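Local coordinates for protein Rab3 interacting molecule variant 2 (Drosophila melanogaster, PDB 4TS6) that probably serves as a presynaptic active-zone scaffold that supports synaptic vesicle release, represented here by its C2A domain, at residues L12-G17 with L94-W99; A48-L53 with Q77-S82; V113-A118 with E127-Q132. One frame throughout, in Å; residues are numbered along the deposited sequence. Where two conformers were deposited one is given.

The three contacts join the two facing antiparallel sheets of one C2 beta-sandwich. Contact 1 lies near the centre of the domain, between inner strands 11-19 and 93-100. Contact 2 is about 8 Å from it, centre to centre, and packs strand 46-53 against edge strand 74-81. Contact 3 is about 7 Å from contact 1 and packs edge strand 108-116 against edge strand 123-130. The centres of contacts 2 and 3 are about 13 Å apart. Along the chain, contact 2 is nested inside the loop closed by contact 1, and contact 3 follows. Together they form one continuous apolar layer, which holds the two sheets face to face.

Contact 1. Residues L12-G17 with L94-W99; sequences LQLKLG and LEVTLW
Leu12, Leu14 and Leu16 face Leu94, Val96 and Leu98 across the middle of a C2 beta-sandwich. The strands 11-19 and 93-100 belong to different sheets. Their short segments run roughly antiparallel, at 145°, with axes 10.4 Å apart at the closest approach. This is sheet-on-sheet packing, so no hydrogen bond links the two segments. The backbones are bonded within their own sheets instead: Leu12 pairs with Tyr129 and Gln13 with Val30, while Val96 pairs with Val113 and Leu94 with Ile115. As in any strand, alternate side chains turn inward.

The contact itself is made by methyl groups. Val96 meets two leucines and uses a different branch for each. Its CG1 lies 3.7 Å from CD2 of Leu12, and its CG2 lies 4.3 Å from CD1 of Leu14. Leu12 also forks: while CD2 meets the valine, its CD1 comes within 4.2 Å of CD1 of Leu98. All six residues are buried. Leu98 further touches Leu35 and Leu131, and Leu14 and Leu16 rest on Ile115 of the neighbouring strand 108-116.

Leu16 and Leu94 meet differently, reaching toward each other tip to tip. In Leu94 the first torsion is extended (chi1 -169°). CG lies anti to the backbone N, beside the carbonyl carbon, and from there the two methyls part: CD2 lies 3.6 Å from CD2 of Leu16, whereas CD1 packs at 3.6 Å on CG1 of Val50.

Contact 2. Residues A48-L53 with Q77-S82; sequences AKVFLL and QTFVYS
The Tyr81 hydroxyl reaches across to the backbone of Val50, but its hydrogen bond goes elsewhere. Tyr81 OH bonds to the carbonyl oxygen of Ser60, in the loop before strand 62-63. Its distance to Val50 O is 3.3 Å, yet the angle is too poor for a bond. CG1 of Val50 lies 3.5 Å from the same OH, near the plane of the ring at its edge.

Leu52 meets the ring from another side. Its CB sits over one face of Tyr81, 4.0 Å from the ring centroid and 16° off the normal, which makes a CH-pi contact. The CB is offset toward the rim, near CE1 and CZ. CD2 of Leu52 comes down near the root of the ring, 4.1 Å from Tyr81 CG. The two side chains thus slide past each other in opposite directions. Arg62 adds a cation-pi contact to the same ring.

Val50 also serves a second aromatic residue. With its CG1 opposite the backbone N (chi1 -176°), CG2 is left to approach CE2 of Phe79 obliquely, at 4.2 Å.

The segments of strands 46-53 and 74-81 run nearly parallel, at 19°, in the facing sheets of the C2 sandwich. The chemistry implies a mixed role for Tyr81: its ring packs on Leu52 and Val50 within the apolar layer, while the hydroxyl of this buried residue is satisfied by the Ser60 carbonyl.

Contact 3. Residues V113-A118 with E127-Q132; sequences VVIDLA and EWYQLQ
The first torsion of Tyr129 (chi1 -62°) sets CG beside the backbone N and sends the ring across Val113 and Ile115. Val113 has CG1 anti to the backbone N, and both its methyls are turned onto the base of the tyrosine. CG1 and CG2 each lie 3.6 Å from Tyr129 CB. The two side chains cross at about a right angle.

Farther out, CD1 of Ile115 sits over one face of the ring. It is 4.2 Å from the centroid and 24° off the normal, a CH-pi contact offset toward the CZ end. At that end Tyr129 OH is hydrogen-bonded to NE2 of His120. Leu131 sets off away from strand 108-116, yet its CD2 comes back to within 3.9 Å of Val113 CG2. An alanine in place of Tyr129 would probably leave Ile115 CD1 without its aromatic face and His120 without its hydroxyl partner.

Strands 108-116 and 123-130 are outer strands of the two facing sheets of the C2 sandwich, and their segments lie at 118° to each other. Inward of this edge, strand 108-116 is bonded to strand 93-100, and strand 123-130 to strand 11-19.

Contact 1. Residues L12-G17 with L94-W99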
loop_
_atom_site.group_PDB
_atom_site.type_symbol
_atom_site.label_atom_id
_atom_site.label_comp_id
_atom_site.label_asym_id
_atom_site.label_seq_id
_atom_site.Cartn_x
_atom_site.Cartn_y
_atom_site.Cartn_z
ATOM N N LEU A 12 6.165 5.902 1.888
ATOM C CA LEU A 12 6.005 4.675 1.137
ATOM C C LEU A 12 6.295 4.979 -0.326
ATOM O O LEU A 12 5.944 6.054 -0.807
ATOM C CB LEU A 12 4.563 4.201 1.280
ATOM C CG LEU A 12 4.109 3.021 0.433
ATOM C CD1 LEU A 12 4.733 1.743 0.957
ATOM C CD2 LEU A 12 2.596 2.921 0.465
ATOM N N GLN A 13 6.936 4.049 -1.030
ATOM C CA GLN A 13 7.227 4.241 -2.460
ATOM C C GLN A 13 6.329 3.316 -3.263
ATOM O O GLN A 13 6.382 2.099 -3.089
ATOM C CB GLN A 13 8.692 3.931 -2.766
ATOM C CG GLN A 13 9.075 4.147 -4.242
ATOM C CD GLN A 13 10.553 3.943 -4.490
ATOM O OE1 GLN A 13 11.155 2.997 -3.987
ATOM N NE2 GLN A 13 11.147 4.840 -5.252
ATOM N N LEU A 14 5.494 3.890 -4.124
ATOM C CA LEU A 14 4.475 3.132 -4.857
ATOM C C LEU A 14 4.597 3.424 -6.339
ATOM O O LEU A 14 4.938 4.539 -6.704
ATOM C CB LEU A 14 3.075 3.604 -4.461
ATOM C CG LEU A 14 2.444 3.320 -3.114
ATOM C CD1 LEU A 14 1.101 4.018 -3.027
ATOM C CD2 LEU A 14 2.264 1.835 -2.944
ATOM N N LYS A 15 4.290 2.437 -7.185
ATOM C CA LYS A 15 4.121 2.669 -8.623
ATOM C C LYS A 15 2.696 2.289 -8.979
ATOM O O LYS A 15 2.220 1.229 -8.586
ATOM C CB LYS A 15 5.088 1.819 -9.450
ATOM C CG LYS A 15 6.550 2.072 -9.151
ATOM C CD LYS A 15 7.441 0.985 -9.740
ATOM C CE LYS A 15 7.454 1.015 -11.256
ATOM N NZ LYS A 15 8.151 -0.165 -11.852
ATOM N N LEU A 16 2.005 3.160 -9.705
ATOM C CA LEU A 16 0.645 2.870 -10.143
ATOM C C LEU A 16 0.581 2.972 -11.651
ATOM O O LEU A 16 0.954 4.000 -12.211
ATOM C CB LEU A 16 -0.348 3.866 -9.534
ATOM C CG LEU A 16 -0.490 3.894 -8.014
ATOM C CD1 LEU A 16 -1.665 4.767 -7.642
ATOM C CD2 LEU A 16 -0.671 2.490 -7.464
ATOM N N GLY A 17 0.136 1.901 -12.308
ATOM C CA GLY A 17 -0.034 1.906 -13.754
ATOM C C GLY A 17 -1.439 1.478 -14.114
ATOM O O GLY A 17 -2.096 0.772 -13.346
ATOM N N LEU A 94 -7.573 4.088 -3.801
ATOM C CA LEU A 94 -6.645 3.014 -3.444
ATOM C C LEU A 94 -6.169 3.294 -2.023
ATOM O O LEU A 94 -5.573 4.335 -1.759
ATOM C CB LEU A 94 -5.448 2.976 -4.394
ATOM C CG LEU A 94 -4.563 1.731 -4.267
ATOM C CD1 LEU A 94 -5.292 0.547 -4.851
ATOM C CD2 LEU A 94 -3.223 1.937 -4.961
ATOM N N GLU A 95 -6.450 2.378 -1.103
ATOM C CA GLU A 95 -6.135 2.588 0.311
ATOM C C GLU A 95 -5.041 1.601 0.668
ATOM O O GLU A 95 -5.267 0.388 0.661
ATOM C CB GLU A 95 -7.380 2.330 1.178
ATOM C CG GLU A 95 -7.205 2.663 2.676
ATOM C CD GLU A 95 -8.276 2.020 3.552
ATOM O OE1 GLU A 95 -9.125 2.755 4.132
ATOM O OE2 GLU A 95 -8.257 0.772 3.667
ATOM N N VAL A 96 -3.848 2.121 0.947
ATOM C CA VAL A 96 -2.709 1.284 1.307
ATOM C C VAL A 96 -2.409 1.551 2.771
ATOM O O VAL A 96 -2.138 2.690 3.166
ATOM C CB VAL A 96 -1.452 1.639 0.478
ATOM C CG1 VAL A 96 -0.286 0.714 0.871
ATOM C CG2 VAL A 96 -1.739 1.551 -1.033
ATOM N N THR A 97 -2.458 0.506 3.586
ATOM C CA THR A 97 -2.238 0.680 5.011
ATOM C C THR A 97 -1.055 -0.159 5.459
ATOM O O THR A 97 -0.972 -1.340 5.126
ATOM C CB THR A 97 -3.479 0.270 5.809
ATOM O OG1 THR A 97 -4.629 0.969 5.308
ATOM C CG2 THR A 97 -3.294 0.597 7.262
ATOM N N LEU A 98 -0.139 0.453 6.209
ATOM C CA LEU A 98 0.993 -0.274 6.787
ATOM C C LEU A 98 0.672 -0.714 8.206
ATOM O O LEU A 98 0.136 0.065 8.998
ATOM C CB LEU A 98 2.259 0.593 6.818
ATOM C CG LEU A 98 3.255 0.382 5.681
ATOM C CD1 LEU A 98 2.548 0.521 4.371
ATOM C CD2 LEU A 98 4.405 1.373 5.754
ATOM N N TRP A 99 1.074 -1.941 8.522
ATOM C CA TRP A 99 0.793 -2.579 9.796
ATOM C C TRP A 99 2.064 -3.187 10.348
ATOM O O TRP A 99 2.929 -3.602 9.580
ATOM C CB TRP A 99 -0.211 -3.689 9.566
ATOM C CG TRP A 99 -1.529 -3.178 9.057
ATOM C CD1 TRP A 99 -1.926 -3.050 7.754
ATOM C CD2 TRP A 99 -2.610 -2.708 9.860
ATOM N NE1 TRP A 99 -3.203 -2.533 7.708
ATOM C CE2 TRP A 99 -3.641 -2.308 8.990
ATOM C CE3 TRP A 99 -2.812 -2.595 11.242
ATOM C CZ2 TRP A 99 -4.860 -1.804 9.454
ATOM C CZ3 TRP A 99 -4.017 -2.089 11.699
ATOM C CH2 TRP A 99 -5.023 -1.703 10.811
#

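Contact 2. Residues A48-L53 with Q77-S82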
loop_
_atom_site.group_PDB
_atom_site.type_symbol
_atom_site.label_atom_id
_atom_site.label_comp_id
_atom_site.label_asym_id
_atom_site.label_seq_id
_atom_site.Cartn_x
_atom_site.Cartn_y
_atom_site.Cartn_z
ATOM N N ALA A 48 1.930 -4.580 4.286
ATOM C CA ALA A 48 0.947 -3.621 3.831
ATOM C C ALA A 48 -0.301 -4.328 3.373
ATOM O O ALA A 48 -0.249 -5.454 2.882
ATOM C CB ALA A 48 1.521 -2.758 2.714
ATOM N N LYS A 49 -1.436 -3.668 3.559
ATOM C CA LYS A 49 -2.678 -4.170 3.025
ATOM C C LYS A 49 -3.160 -3.144 2.018
ATOM O O LYS A 49 -2.991 -1.943 2.222
ATOM C CB LYS A 49 -3.706 -4.337 4.151
ATOM C CG LYS A 49 -4.180 -5.763 4.339
ATOM C CD LYS A 49 -4.297 -6.167 5.804
ATOM C CE LYS A 49 -5.494 -5.547 6.505
ATOM N NZ LYS A 49 -5.762 -6.218 7.826
ATOM N N VAL A 50 -3.759 -3.604 0.924
ATOM C CA VAL A 50 -4.249 -2.671 -0.093
ATOM C C VAL A 50 -5.692 -3.026 -0.393
ATOM O O VAL A 50 -6.022 -4.209 -0.531
ATOM C CB VAL A 50 -3.457 -2.805 -1.396
ATOM C CG1 VAL A 50 -3.899 -1.753 -2.420
ATOM C CG2 VAL A 50 -1.967 -2.687 -1.118
ATOM N N PHE A 51 -6.550 -2.008 -0.487
ATOM C CA PHE A 51 -7.939 -2.219 -0.896
ATOM C C PHE A 51 -8.255 -1.268 -2.015
ATOM O O PHE A 51 -7.755 -0.140 -2.014
ATOM C CB PHE A 51 -8.890 -1.902 0.257
ATOM C CG PHE A 51 -9.011 -3.003 1.255
ATOM C CD1 PHE A 51 -8.129 -3.092 2.316
ATOM C CD2 PHE A 51 -10.013 -3.950 1.131
ATOM C CE1 PHE A 51 -8.245 -4.124 3.250
ATOM C CE2 PHE A 51 -10.141 -4.976 2.054
ATOM C CZ PHE A 51 -9.252 -5.057 3.112
ATOM N N LEU A 52 -9.089 -1.693 -2.960
ATOM C CA LEU A 52 -9.602 -0.736 -3.950
ATOM C C LEU A 52 -11.017 -0.387 -3.542
ATOM O O LEU A 52 -11.956 -1.125 -3.857
ATOM C CB LEU A 52 -9.586 -1.338 -5.357
ATOM C CG LEU A 52 -10.081 -0.432 -6.484
ATOM C CD1 LEU A 52 -9.169 0.793 -6.597
ATOM C CD2 LEU A 52 -10.114 -1.194 -7.788
ATOM N N LEU A 53 -11.168 0.728 -2.827
ATOM C CA LEU A 53 -12.451 1.095 -2.223
ATOM C C LEU A 53 -13.398 1.647 -3.289
ATOM O O LEU A 53 -12.931 2.192 -4.292
ATOM C CB LEU A 53 -12.242 2.124 -1.106
ATOM C CG LEU A 53 -11.345 1.704 0.052
ATOM C CD1 LEU A 53 -11.293 2.831 1.067
ATOM C CD2 LEU A 53 -11.901 0.460 0.684
ATOM N N GLN A 77 6.588 -5.765 -4.425
ATOM C CA GLN A 77 5.409 -6.609 -4.641
ATOM C C GLN A 77 4.368 -5.937 -5.535
ATOM O O GLN A 77 3.941 -4.814 -5.257
ATOM C CB GLN A 77 4.769 -6.927 -3.289
ATOM C CG GLN A 77 3.870 -8.142 -3.292
ATOM C CD GLN A 77 4.291 -9.206 -2.273
ATOM O OE1 GLN A 77 4.937 -8.921 -1.245
ATOM N NE2 GLN A 77 3.916 -10.444 -2.557
ATOM N N THR A 78 3.954 -6.627 -6.596
ATOM C CA THR A 78 2.977 -6.078 -7.544
ATOM C C THR A 78 1.620 -6.756 -7.384
ATOM O O THR A 78 1.541 -7.977 -7.241
ATOM C CB THR A 78 3.479 -6.210 -8.989
ATOM O OG1 THR A 78 4.620 -5.361 -9.164
ATOM C CG2 THR A 78 2.402 -5.811 -9.993
ATOM N N PHE A 79 0.557 -5.955 -7.364
ATOM C CA PHE A 79 -0.800 -6.488 -7.286
ATOM C C PHE A 79 -1.576 -5.995 -8.495
ATOM O O PHE A 79 -1.288 -4.926 -9.030
ATOM C CB PHE A 79 -1.492 -6.015 -6.006
ATOM C CG PHE A 79 -0.782 -6.433 -4.737
ATOM C CD1 PHE A 79 -0.626 -7.776 -4.423
ATOM C CD2 PHE A 79 -0.295 -5.478 -3.858
ATOM C CE1 PHE A 79 0.031 -8.164 -3.248
ATOM C CE2 PHE A 79 0.353 -5.853 -2.685
ATOM C CZ PHE A 79 0.514 -7.202 -2.382
ATOM N N VAL A 80 -2.562 -6.771 -8.928
ATOM C CA VAL A 80 -3.334 -6.406 -10.113
ATOM C C VAL A 80 -4.824 -6.398 -9.779
ATOM O O VAL A 80 -5.315 -7.309 -9.110
ATOM C CB VAL A 80 -3.059 -7.385 -11.276
ATOM C CG1 VAL A 80 -3.949 -7.071 -12.458
ATOM C CG2 VAL A 80 -1.606 -7.308 -11.693
ATOM N N TYR A 81 -5.527 -5.352 -10.208
ATOM C CA TYR A 81 -6.982 -5.288 -10.086
ATOM C C TYR A 81 -7.563 -5.318 -11.483
ATOM O O TYR A 81 -7.244 -4.452 -12.285
ATOM C CB TYR A 81 -7.401 -3.994 -9.396
ATOM C CG TYR A 81 -7.093 -3.977 -7.919
ATOM C CD1 TYR A 81 -7.908 -4.653 -7.018
ATOM C CD2 TYR A 81 -5.996 -3.288 -7.423
ATOM C CE1 TYR A 81 -7.636 -4.647 -5.652
ATOM C CE2 TYR A 81 -5.713 -3.274 -6.046
ATOM C CZ TYR A 81 -6.542 -3.963 -5.175
ATOM O OH TYR A 81 -6.290 -3.961 -3.817
ATOM N N SER A 82 -8.423 -6.290 -11.764
ATOM C CA SER A 82 -8.907 -6.536 -13.121
ATOM C C SER A 82 -10.328 -6.036 -13.369
ATOM O O SER A 82 -11.034 -5.644 -12.437
ATOM C CB SER A 82 -8.834 -8.037 -13.416
ATOM O OG SER A 82 -7.524 -8.517 -13.187
#

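Contact 3. Residues V113-A118 with E127-Q132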
loop_
_atom_site.group_PDB
_atom_site.type_symbol
_atom_site.label_atom_id
_atom_site.label_comp_id
_atom_site.label_asym_id
_atom_site.label_seq_id
_atom_site.Cartn_x
_atom_site.Cartn_y
_atom_site.Cartn_z
ATOM N N VAL A 113 -1.658 5.456 3.087
ATOM C CA VAL A 113 -1.586 6.341 1.936
ATOM C C VAL A 113 -2.860 6.057 1.184
ATOM O O VAL A 113 -3.168 4.902 0.884
ATOM C CB VAL A 113 -0.360 6.028 1.054
ATOM C CG1 VAL A 113 -0.446 6.771 -0.273
ATOM C CG2 VAL A 113 0.934 6.416 1.778
ATOM N N VAL A 114 -3.639 7.100 0.934
ATOM C CA VAL A 114 -4.892 6.923 0.222
ATOM C C VAL A 114 -4.829 7.715 -1.068
ATOM O O VAL A 114 -4.564 8.923 -1.060
ATOM C CB VAL A 114 -6.102 7.367 1.065
ATOM C CG1 VAL A 114 -7.390 7.142 0.291
ATOM C CG2 VAL A 114 -6.153 6.575 2.352
ATOM N N ILE A 115 -5.043 7.034 -2.183
ATOM C CA ILE A 115 -4.919 7.709 -3.472
ATOM C C ILE A 115 -6.271 7.903 -4.144
ATOM O O ILE A 115 -7.029 6.953 -4.289
ATOM C CB ILE A 115 -3.922 6.976 -4.381
ATOM C CG1 ILE A 115 -2.505 7.135 -3.787
ATOM C CG2 ILE A 115 -3.961 7.551 -5.788
ATOM C CD1 ILE A 115 -1.447 6.262 -4.426
ATOM N N ASP A 116 -6.574 9.150 -4.511
ATOM C CA ASP A 116 -7.788 9.479 -5.261
ATOM C C ASP A 116 -7.496 9.225 -6.745
ATOM O O ASP A 116 -6.908 10.065 -7.423
ATOM C CB ASP A 116 -8.178 10.948 -5.025
ATOM C CG ASP A 116 -9.635 11.254 -5.402
ATOM O OD1 ASP A 116 -10.226 10.528 -6.235
ATOM O OD2 ASP A 116 -10.187 12.239 -4.861
ATOM N N LEU A 117 -7.900 8.064 -7.243
ATOM C CA LEU A 117 -7.446 7.613 -8.559
ATOM C C LEU A 117 -7.941 8.498 -9.687
ATOM O O LEU A 117 -7.342 8.533 -10.753
ATOM C CB LEU A 117 -7.857 6.167 -8.803
ATOM C CG LEU A 117 -7.215 5.188 -7.828
ATOM C CD1 LEU A 117 -7.908 3.848 -7.876
ATOM C CD2 LEU A 117 -5.754 5.045 -8.190
ATOM N N ALA A 118 -9.033 9.212 -9.450
ATOM C CA ALA A 118 -9.605 10.062 -10.483
ATOM C C ALA A 118 -8.599 11.136 -10.909
ATOM O O ALA A 118 -8.591 11.569 -12.063
ATOM C CB ALA A 118 -10.895 10.696 -9.987
ATOM N N GLU A 127 6.726 6.814 -7.056
ATOM C CA GLU A 127 6.498 8.073 -6.354
ATOM C C GLU A 127 6.527 7.830 -4.850
ATOM O O GLU A 127 6.262 6.726 -4.409
ATOM C CB GLU A 127 5.140 8.652 -6.744
ATOM C CG GLU A 127 5.015 9.055 -8.202
ATOM C CD GLU A 127 3.705 9.773 -8.485
ATOM O OE1 GLU A 127 2.927 9.981 -7.525
ATOM O OE2 GLU A 127 3.458 10.129 -9.662
ATOM N N TRP A 128 6.844 8.860 -4.071
ATOM C CA TRP A 128 6.868 8.728 -2.622
ATOM C C TRP A 128 5.690 9.427 -1.963
ATOM O O TRP A 128 5.363 10.563 -2.298
ATOM C CB TRP A 128 8.163 9.291 -2.059
ATOM C CG TRP A 128 9.365 8.474 -2.390
ATOM C CD1 TRP A 128 10.180 8.609 -3.485
ATOM C CD2 TRP A 128 9.919 7.412 -1.606
ATOM N NE1 TRP A 128 11.194 7.680 -3.431
ATOM C CE2 TRP A 128 11.066 6.945 -2.279
ATOM C CE3 TRP A 128 9.552 6.807 -0.395
ATOM C CZ2 TRP A 128 11.840 5.892 -1.790
ATOM C CZ3 TRP A 128 10.331 5.766 0.096
ATOM C CH2 TRP A 128 11.459 5.320 -0.600
ATOM N N TYR A 129 5.058 8.740 -1.014
ATOM C CA TYR A 129 3.895 9.285 -0.332
ATOM C C TYR A 129 4.094 9.272 1.172
ATOM O O TYR A 129 4.485 8.251 1.751
ATOM C CB TYR A 129 2.666 8.451 -0.673
ATOM C CG TYR A 129 2.320 8.467 -2.140
ATOM C CD1 TYR A 129 2.897 7.565 -3.017
ATOM C CD2 TYR A 129 1.414 9.383 -2.642
ATOM C CE1 TYR A 129 2.579 7.580 -4.369
ATOM C CE2 TYR A 129 1.087 9.402 -3.980
ATOM C CZ TYR A 129 1.669 8.499 -4.838
ATOM O OH TYR A 129 1.337 8.527 -6.170
ATOM N N GLN A 130 3.795 10.401 1.799
ATOM C CA GLN A 130 3.941 10.547 3.239
ATOM C C GLN A 130 2.892 9.678 3.918
ATOM O O GLN A 130 1.722 9.728 3.550
ATOM C CB GLN A 130 3.712 12.007 3.622
ATOM C CG GLN A 130 4.221 12.362 4.987
ATOM C CD GLN A 130 5.727 12.230 5.074
ATOM O OE1 GLN A 130 6.445 12.514 4.111
ATOM N NE2 GLN A 130 6.216 11.781 6.224
ATOM N N LEU A 131 3.297 8.858 4.882
ATOM C CA LEU A 131 2.305 8.063 5.608
ATOM C C LEU A 131 1.459 9.020 6.448
ATOM O O LEU A 131 1.984 9.987 7.005
ATOM C CB LEU A 131 2.977 7.023 6.507
ATOM C CG LEU A 131 3.607 5.811 5.817
ATOM C CD1 LEU A 131 4.249 4.879 6.838
ATOM C CD2 LEU A 131 2.571 5.046 5.036
ATOM N N GLN A 132 0.154 8.771 6.507
ATOM C CA GLN A 132 -0.765 9.646 7.234
ATOM C C GLN A 132 -1.433 8.881 8.366
ATOM O O GLN A 132 -1.535 7.653 8.322
ATOM C CB GLN A 132 -1.837 10.196 6.291
ATOM C CG GLN A 132 -1.282 10.942 5.086
ATOM C CD GLN A 132 -0.884 12.362 5.412
ATOM O OE1 GLN A 132 -1.381 12.949 6.369
ATOM N NE2 GLN A 132 0.013 12.927 4.612
ATOM O OXT GLN A 132 -1.890 9.469 9.345
#